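Local coordinates for protein cytosolic acyl coenzyme A thioester hydrolase (Mus musculus, PDB 2V1O) that hydrolyses long-chain acyl-coenzyme A thioesters to free fatty acids and coenzyme A, this chain being the N-terminal of its two hotdog domains, at residues 20-23 against 24-28; 75-79 against 80-84. All blocks are in the same frame, centred on the assembly; numbering follows the deposited sequence.

Overall arrangement
The chain of this hotdog domain enters by the short strand 2-5, the outermost strand on one side of the antiparallel sheet within this chain, and then winds into helix 19-38, the helix that the sheet wraps. Interaction 1 lies in the first turns of that helix, ties residues 20-23 to 24-28 and closes no loop. After strand 46-57 the chain forms the hairpin of strands 67-77 and 82-91, and interaction 2 closes its turn, where residues 75-79 meet 80-84 beside a bound coenzyme A. The two contacts follow in series, neither nested nor crossing. The centres of interactions 1 and 2 lie about 20 Å apart, on opposite sides of the chain's centre.

Interaction 1 of 2, residues 20-23 against 24-28; sequences GTIL and KMIEE
I22 sends one methyl to M25 and another to I26, so that a single residue meets both the third and the fourth position ahead of it along helix 19-38. This is local side-chain packing within the central helix of the hotdog fold. The terminal methyl CD1 of I22 presses on CE of M25 at 3.3 Å, tighter than usual for two carbons, and the two side chains cross at a slant. A bend at the last torsion of M25 (chi3 -42°) turns CE back toward the isoleucine. The other branch of I22, CG2, stands anti to the backbone N and meets CD1 of I26 at a more relaxed 3.8 Å. Beneath these methyls runs regular alpha-helical bonding: K24 N binds G20 O, M25 N binds T21 O and E27 N binds L23 O, while I26 N reaches I22 O at 2.8 Å with an N-H...O angle of 164°. Strands of the same chain cover this apolar side, V86 and V88 packing on I26, and A68 and V70 on M25.

The looser side carries K24, partly exposed, which also packs on G20 of the second subunit. Its NZ forms a salt bridge of 2.9 Å with E28 OE2, one turn on, approaching from above the carboxylate plane. E27, by contrast, is buried. I22 also touches a bound coenzyme A and belongs to its pocket. The chemistry thus divides the helix: branched and thioether side chains pack against the sheet and the loops beside it, while the buried carboxylate of E27 is satisfied on OE2 by Y108 OH of its own chain and on OE1 by G20 N of the second subunit.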
ATOM      1  N   GLY A  20      -2.139  -0.223  15.822  1.00 11.54           N
ATOM      2  CA  GLY A  20      -1.232   0.552  14.970  1.00 11.57           C
ATOM      3  C   GLY A  20      -1.951   1.275  13.837  1.00 11.57           C
ATOM      4  O   GLY A  20      -1.579   2.392  13.480  1.00 11.04           O
ATOM      5  N   THR A  21      -2.977   0.629  13.280  1.00 11.46           N
ATOM      6  CA  THR A  21      -3.796   1.202  12.198  1.00 12.30           C
ATOM      7  C   THR A  21      -4.472   2.499  12.653  1.00 11.88           C
ATOM      8  O   THR A  21      -4.440   3.521  11.953  1.00 12.16           O
ATOM      9  CB  THR A  21      -4.876   0.192  11.744  1.00 12.34           C
ATOM     10  OG1 THR A  21      -4.235  -0.994  11.251  1.00 14.02           O
ATOM     11  CG2 THR A  21      -5.784   0.789  10.655  1.00 12.62           C
ATOM     12  N   ILE A  22      -5.081   2.430  13.829  1.00 11.59           N
ATOM     13  CA  ILE A  22      -5.773   3.564  14.438  1.00 11.53           C
ATOM     14  C   ILE A  22      -4.783   4.662  14.865  1.00 10.83           C
ATOM     15  O   ILE A  22      -5.036   5.855  14.661  1.00 10.18           O
ATOM     16  CB  ILE A  22      -6.679   3.096  15.600  1.00 11.97           C
ATOM     17  CG1 ILE A  22      -7.719   2.067  15.101  1.00 14.26           C
ATOM     18  CG2 ILE A  22      -7.371   4.297  16.306  1.00 13.30           C
ATOM     19  CD1 ILE A  22      -8.656   2.553  13.978  1.00 16.70           C
ATOM     20  N   LEU A  23      -3.653   4.259  15.438  1.00 10.39           N
ATOM     21  CA  LEU A  23      -2.608   5.226  15.805  1.00  9.71           C
ATOM     22  C   LEU A  23      -2.165   6.038  14.592  1.00  9.85           C
ATOM     23  O   LEU A  23      -2.007   7.267  14.671  1.00  9.20           O
ATOM     24  CB  LEU A  23      -1.415   4.520  16.454  1.00  9.86           C
ATOM     25  CG  LEU A  23      -1.623   4.013  17.888  1.00  9.41           C
ATOM     26  CD1 LEU A  23      -0.444   3.163  18.328  1.00 10.49           C
ATOM     27  CD2 LEU A  23      -1.860   5.163  18.876  1.00  8.33           C
ATOM     28  N   LYS A  24      -1.971   5.349  13.471  1.00  9.90           N
ATOM     29  CA  LYS A  24      -1.623   6.011  12.224  1.00 10.80           C
ATOM     30  C   LYS A  24      -2.689   7.052  11.804  1.00 10.38           C
ATOM     31  O   LYS A  24      -2.341   8.186  11.442  1.00  9.79           O
ATOM     32  CB  LYS A  24      -1.380   4.983  11.119  1.00 11.11           C
ATOM     33  CG  LYS A  24      -0.938   5.606   9.810  1.00 13.38           C
ATOM     34  CD  LYS A  24      -0.225   4.575   8.935  1.00 18.33           C
ATOM     35  CE  LYS A  24      -0.624   4.689   7.474  1.00 22.32           C
ATOM     36  NZ  LYS A  24      -0.187   5.955   6.818  1.00 24.77           N
ATOM     37  N   MET A  25      -3.966   6.677  11.875  1.00 10.62           N
ATOM     38  CA  MET A  25      -5.056   7.588  11.477  1.00 11.86           C
ATOM     39  C   MET A  25      -5.130   8.794  12.418  1.00 10.12           C
ATOM     40  O   MET A  25      -5.375   9.915  11.994  1.00 10.06           O
ATOM     41  CB  MET A  25      -6.408   6.868  11.491  1.00 11.50           C
ATOM     42  CG  MET A  25      -6.593   5.757  10.440  1.00 14.16           C
ATOM     43  SD  MET A  25      -8.336   5.249  10.369  1.00 17.33           S
ATOM     44  CE  MET A  25      -8.712   5.232  12.116  1.00 20.40           C
ATOM     45  N   ILE A  26      -4.929   8.534  13.705  1.00  9.65           N
ATOM     46  CA  ILE A  26      -4.908   9.590  14.716  1.00  9.13           C
ATOM     47  C   ILE A  26      -3.853  10.640  14.353  1.00  8.99           C
ATOM     48  O   ILE A  26      -4.140  11.840  14.352  1.00  8.57           O
ATOM     49  CB  ILE A  26      -4.643   9.015  16.129  1.00  8.88           C
ATOM     50  CG1 ILE A  26      -5.863   8.224  16.622  1.00  9.36           C
ATOM     51  CG2 ILE A  26      -4.344  10.148  17.133  1.00  9.28           C
ATOM     52  CD1 ILE A  26      -5.542   7.278  17.781  1.00 10.56           C
ATOM     53  N   GLU A  27      -2.645  10.183  14.020  1.00  8.62           N
ATOM     54  CA  GLU A  27      -1.525  11.096  13.749  1.00  8.57           C
ATOM     55  C   GLU A  27      -1.738  11.858  12.439  1.00  8.87           C
ATOM     56  O   GLU A  27      -1.399  13.034  12.352  1.00  8.07           O
ATOM     57  CB  GLU A  27      -0.189  10.357  13.763  1.00  9.01           C
ATOM     58  CG  GLU A  27       1.019  11.254  14.027  1.00  9.43           C
ATOM     59  CD  GLU A  27       1.540  11.941  12.772  1.00  9.90           C
ATOM     60  OE1 GLU A  27       1.841  11.240  11.784  1.00 10.20           O
ATOM     61  OE2 GLU A  27       1.658  13.190  12.769  1.00  9.36           O
ATOM     62  N   GLU A  28      -2.339  11.192  11.455  1.00  9.08           N
ATOM     63  CA  GLU A  28      -2.711  11.843  10.185  1.00  9.56           C
ATOM     64  C   GLU A  28      -3.636  13.046  10.419  1.00  8.93           C
ATOM     65  O   GLU A  28      -3.406  14.129   9.865  1.00  8.56           O
ATOM     66  CB  GLU A  28      -3.324  10.824   9.213  1.00  9.30           C
ATOM     67  CG  GLU A  28      -2.306   9.784   8.715  1.00 10.95           C
ATOM     68  CD  GLU A  28      -2.927   8.613   7.955  1.00 11.97           C
ATOM     69  OE1 GLU A  28      -4.095   8.227   8.230  1.00 15.47           O
ATOM     70  OE2 GLU A  28      -2.215   8.050   7.092  1.00 15.25           O
TER

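Interaction 2 of 2, residues 75-79 against 80-84; sequences TYTSK and HSVEV. With COA (coenzyme A), chain G.
A beta hairpin with a classic bulge, joining strands 67-77 and 82-91 of the hotdog sheet, holds this contact, and its turn cradles the 3'-phosphate of coenzyme A. In the bulge T75 and Y76 both face E83: T75 N donates to E83 O at 3.0 Å, and E83 N donates to Y76 O with a nearly straight N-H (169°). The side chains add a third link, for T75 OG1 gives its proton to E83 OE1 at 2.6 Å, reaching the carboxylate from above its plane. OG1 is placed for this by a chi1 of 51°, which sets it between the backbone N and the carbonyl carbon. The other oxygen of E83, OE2, forms a salt bridge with R139 of helix 130-146, so both carboxylate oxygens are held and the group's rotation is probably restricted. Closer to the turn, T77 and V82 form a non-hydrogen-bonded pair, and S78 N binds S81 O to close the loop.

At the tip the polar atoms turn to the ligand. S78 OG donates to phosphate oxygen O9A of coenzyme A at 2.6 Å, and H80 N donates to the same oxygen at 2.9 Å, so one phosphate oxygen is gripped by a side chain and a backbone N-H together. S78 OG also lies 2.7 Å from S81 OG. Y140, K144 and R147 of the same chain give coenzyme A further hydrogen bonds, as do D57 and F58 of the second subunit, which places the nucleotide between two chains. K79, its chain extended, runs alongside H80, and its CG sits over one face of the imidazole, 3.6 Å from the ring centroid, in a CH-pi contact.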
ATOM      1  N   THR A  75      -6.540  22.307  20.975  1.00 11.43           N
ATOM      2  CA  THR A  75      -7.065  22.653  22.288  1.00 11.51           C
ATOM      3  C   THR A  75      -6.152  23.604  23.057  1.00 11.51           C
ATOM      4  O   THR A  75      -6.575  24.230  24.035  1.00 11.51           O
ATOM      5  CB  THR A  75      -7.354  21.385  23.104  1.00 11.94           C
ATOM      6  OG1 THR A  75      -6.196  20.536  23.099  1.00 11.60           O
ATOM      7  CG2 THR A  75      -8.527  20.636  22.477  1.00 10.86           C
ATOM      8  N   TYR A  76      -4.899  23.710  22.611  1.00 11.86           N
ATOM      9  CA  TYR A  76      -3.946  24.648  23.203  1.00 11.76           C
ATOM     10  C   TYR A  76      -2.803  24.969  22.245  1.00 11.56           C
ATOM     11  O   TYR A  76      -2.421  24.136  21.409  1.00 11.48           O
ATOM     12  CB  TYR A  76      -3.376  24.102  24.532  1.00 11.68           C
ATOM     13  CG  TYR A  76      -2.547  25.114  25.293  1.00 12.77           C
ATOM     14  CD1 TYR A  76      -3.156  26.176  25.967  1.00 11.49           C
ATOM     15  CD2 TYR A  76      -1.155  25.032  25.313  1.00 12.14           C
ATOM     16  CE1 TYR A  76      -2.405  27.116  26.646  1.00 13.54           C
ATOM     17  CE2 TYR A  76      -0.394  25.972  25.993  1.00 11.99           C
ATOM     18  CZ  TYR A  76      -1.029  27.007  26.660  1.00 12.11           C
ATOM     19  OH  TYR A  76      -0.289  27.945  27.326  1.00 12.73           O
ATOM     20  N   THR A  77      -2.270  26.184  22.362  1.00 11.30           N
ATOM     21  CA  THR A  77      -0.998  26.525  21.725  1.00 11.73           C
ATOM     22  C   THR A  77      -0.072  27.223  22.724  1.00 12.03           C
ATOM     23  O   THR A  77      -0.504  28.100  23.485  1.00 12.28           O
ATOM     24  CB  THR A  77      -1.165  27.403  20.447  1.00 11.56           C
ATOM     25  OG1 THR A  77      -1.757  28.668  20.786  1.00 12.65           O
ATOM     26  CG2 THR A  77      -2.000  26.688  19.370  1.00 11.70           C
ATOM     27  N   SER A  78       1.190  26.806  22.732  1.00 12.63           N
ATOM     28  CA  SER A  78       2.239  27.484  23.483  1.00 12.72           C
ATOM     29  C   SER A  78       3.031  28.324  22.479  1.00 13.25           C
ATOM     30  O   SER A  78       2.596  28.483  21.328  1.00 13.06           O
ATOM     31  CB  SER A  78       3.136  26.471  24.200  1.00 12.87           C
ATOM     32  OG  SER A  78       3.885  25.694  23.271  1.00 12.29           O
ATOM     33  N   LYS A  79       4.182  28.858  22.892  1.00 13.01           N
ATOM     34  CA  LYS A  79       4.977  29.692  21.988  1.00 13.31           C
ATOM     35  C   LYS A  79       5.405  28.937  20.722  1.00 12.49           C
ATOM     36  O   LYS A  79       5.345  29.491  19.623  1.00 12.48           O
ATOM     37  CB  LYS A  79       6.197  30.292  22.696  1.00 13.38           C
ATOM     38  CG  LYS A  79       6.940  31.312  21.829  1.00 14.41           C
ATOM     39  CD  LYS A  79       7.969  32.124  22.593  1.00 14.91           C
ATOM     40  CE  LYS A  79       8.739  33.026  21.637  1.00 17.24           C
ATOM     41  NZ  LYS A  79       9.676  33.942  22.359  1.00 19.90           N
ATOM     42  N   HIS A  80       5.813  27.679  20.891  1.00 11.93           N
ATOM     43  CA  HIS A  80       6.352  26.867  19.796  1.00 11.65           C
ATOM     44  C   HIS A  80       5.727  25.479  19.658  1.00 11.06           C
ATOM     45  O   HIS A  80       6.311  24.600  19.014  1.00 10.62           O
ATOM     46  CB  HIS A  80       7.869  26.704  19.946  1.00 11.71           C
ATOM     47  CG  HIS A  80       8.604  27.989  20.148  1.00 12.45           C
ATOM     48  ND1 HIS A  80       8.883  28.859  19.118  1.00 13.82           N
ATOM     49  CD2 HIS A  80       9.122  28.548  21.266  1.00 11.89           C
ATOM     50  CE1 HIS A  80       9.547  29.900  19.591  1.00 13.29           C
ATOM     51  NE2 HIS A  80       9.705  29.735  20.891  1.00 15.04           N
ATOM     52  N   SER A  81       4.547  25.268  20.239  1.00 10.84           N
ATOM     53  CA  SER A  81       3.915  23.948  20.155  1.00 10.51           C
ATOM     54  C   SER A  81       2.382  24.005  20.115  1.00 10.50           C
ATOM     55  O   SER A  81       1.772  25.007  20.507  1.00 10.45           O
ATOM     56  CB  SER A  81       4.422  23.002  21.264  1.00 10.68           C
ATOM     57  OG  SER A  81       3.717  23.166  22.486  1.00 10.89           O
ATOM     58  N   VAL A  82       1.788  22.913  19.635  1.00 10.58           N
ATOM     59  CA  VAL A  82       0.344  22.793  19.425  1.00 10.70           C
ATOM     60  C   VAL A  82      -0.150  21.521  20.100  1.00 10.88           C
ATOM     61  O   VAL A  82       0.395  20.439  19.865  1.00 10.68           O
ATOM     62  CB  VAL A  82       0.006  22.690  17.906  1.00 10.60           C
ATOM     63  CG1 VAL A  82      -1.530  22.576  17.667  1.00 11.32           C
ATOM     64  CG2 VAL A  82       0.604  23.861  17.125  1.00 12.36           C
ATOM     65  N   GLU A  83      -1.182  21.650  20.931  1.00 10.55           N
ATOM     66  CA  GLU A  83      -1.829  20.486  21.519  1.00 11.23           C
ATOM     67  C   GLU A  83      -3.078  20.152  20.708  1.00 11.49           C
ATOM     68  O   GLU A  83      -3.899  21.033  20.429  1.00 11.57           O
ATOM     69  CB  GLU A  83      -2.195  20.742  22.983  1.00 10.68           C
ATOM     70  CG  GLU A  83      -2.737  19.515  23.700  1.00 11.30           C
ATOM     71  CD  GLU A  83      -3.479  19.864  24.982  1.00 12.26           C
ATOM     72  OE1 GLU A  83      -4.350  20.759  24.940  1.00 11.20           O
ATOM     73  OE2 GLU A  83      -3.183  19.245  26.028  1.00 12.37           O
ATOM     74  N   VAL A  84      -3.201  18.884  20.320  1.00 11.76           N
ATOM     75  CA  VAL A  84      -4.337  18.421  19.516  1.00 11.35           C
ATOM     76  C   VAL A  84      -5.012  17.250  20.218  1.00 11.61           C
ATOM     77  O   VAL A  84      -4.345  16.294  20.633  1.00 11.30           O
ATOM     78  CB  VAL A  84      -3.903  17.979  18.074  1.00 11.24           C
ATOM     79  CG1 VAL A  84      -5.123  17.522  17.262  1.00 10.57           C
ATOM     80  CG2 VAL A  84      -3.130  19.101  17.332  1.00 12.09           C
TER
HETATM   81  N1A COA G1162       6.588  17.140  23.693  1.00 21.02           N
HETATM   82  C2A COA G1162       5.959  18.363  23.692  1.00 21.40           C
HETATM   83  N3A COA G1162       6.673  19.492  23.364  1.00 21.23           N
HETATM   84  C4A COA G1162       7.988  19.384  23.041  1.00 20.74           C
HETATM   85  C5A COA G1162       8.643  18.159  23.027  1.00 21.09           C
HETATM   86  C6A COA G1162       7.926  17.022  23.357  1.00 20.93           C
HETATM   87  N6A COA G1162       8.513  15.827  23.380  1.00 21.04           N
HETATM   88  N7A COA G1162       9.935  18.373  22.668  1.00 21.85           N
HETATM   89  C8A COA G1162      10.103  19.696  22.460  1.00 21.25           C
HETATM   90  N9A COA G1162       8.909  20.325  22.687  1.00 21.64           N
HETATM   91  C1B COA G1162       8.565  21.725  22.440  1.00 21.11           C
HETATM   92  C2B COA G1162       9.133  22.645  23.511  1.00 22.07           C
HETATM   93  O2B COA G1162       8.335  22.623  24.673  1.00 21.82           O
HETATM   94  C3B COA G1162       9.155  23.971  22.767  1.00 21.14           C
HETATM   95  O3B COA G1162       7.908  24.639  22.824  1.00 22.85           O
HETATM   96  P3B COA G1162       7.671  25.911  23.788  1.00 22.47           P
HETATM   97  O7A COA G1162       7.715  25.414  25.196  1.00 22.70           O
HETATM   98  O8A COA G1162       8.785  26.903  23.550  1.00 23.11           O
HETATM   99  O9A COA G1162       6.322  26.506  23.474  1.00 22.85           O
HETATM  100  C4B COA G1162       9.394  23.556  21.315  1.00 21.99           C
HETATM  101  O4B COA G1162       9.134  22.167  21.232  1.00 22.50           O
HETATM  102  C5B COA G1162      10.810  23.855  20.833  1.00 22.70           C
HETATM  103  O5B COA G1162      11.765  23.397  21.765  1.00 24.57           O
HETATM  104  P1A COA G1162      13.315  23.437  21.358  1.00 26.82           P
HETATM  105  O1A COA G1162      13.599  24.712  20.612  1.00 27.62           O
HETATM  106  O2A COA G1162      14.137  23.267  22.617  1.00 25.82           O
HETATM  107  O3A COA G1162      13.551  22.196  20.359  1.00 26.61           O
HETATM  108  P2A COA G1162      13.966  20.714  20.812  1.00 27.76           P
HETATM  109  O4A COA G1162      13.336  20.317  22.125  1.00 26.38           O
HETATM  110  O5A COA G1162      15.467  20.532  20.807  1.00 27.37           O
HETATM  111  O6A COA G1162      13.362  19.848  19.604  1.00 27.77           O
HETATM  112  CBP COA G1162      11.658  18.768  18.303  1.00 25.26           C
HETATM  113  CCP COA G1162      11.959  19.674  19.496  1.00 26.55           C
HETATM  114  CDP COA G1162      10.187  18.340  18.369  1.00 26.06           C
HETATM  115  CEP COA G1162      11.874  19.607  17.044  1.00 26.61           C
HETATM  116  CAP COA G1162      12.599  17.556  18.352  1.00 24.18           C
HETATM  117  OAP COA G1162      12.443  16.832  19.557  1.00 22.98           O
HETATM  118  C9P COA G1162      12.421  16.625  17.177  1.00 22.45           C
HETATM  119  O9P COA G1162      12.931  16.985  15.928  1.00 22.40           O
HETATM  120  N8P COA G1162      11.779  15.486  17.400  1.00 21.87           N
HETATM  121  C7P COA G1162      11.377  14.598  16.324  1.00 22.35           C
HETATM  122  C6P COA G1162      10.109  15.089  15.626  1.00 20.06           C
HETATM  123  C5P COA G1162       9.725  14.104  14.544  1.00 20.89           C
HETATM  124  O5P COA G1162      10.415  14.034  13.511  1.00 19.80           O
HETATM  125  N4P COA G1162       8.644  13.356  14.777  1.00 21.81           N
HETATM  126  C3P COA G1162       8.387  12.081  14.112  1.00 25.57           C
HETATM  127  C2P COA G1162       9.441  10.994  14.418  1.00 25.87           C
HETATM  128  S1P COA G1162       9.007   9.550  13.424  1.00 33.47           S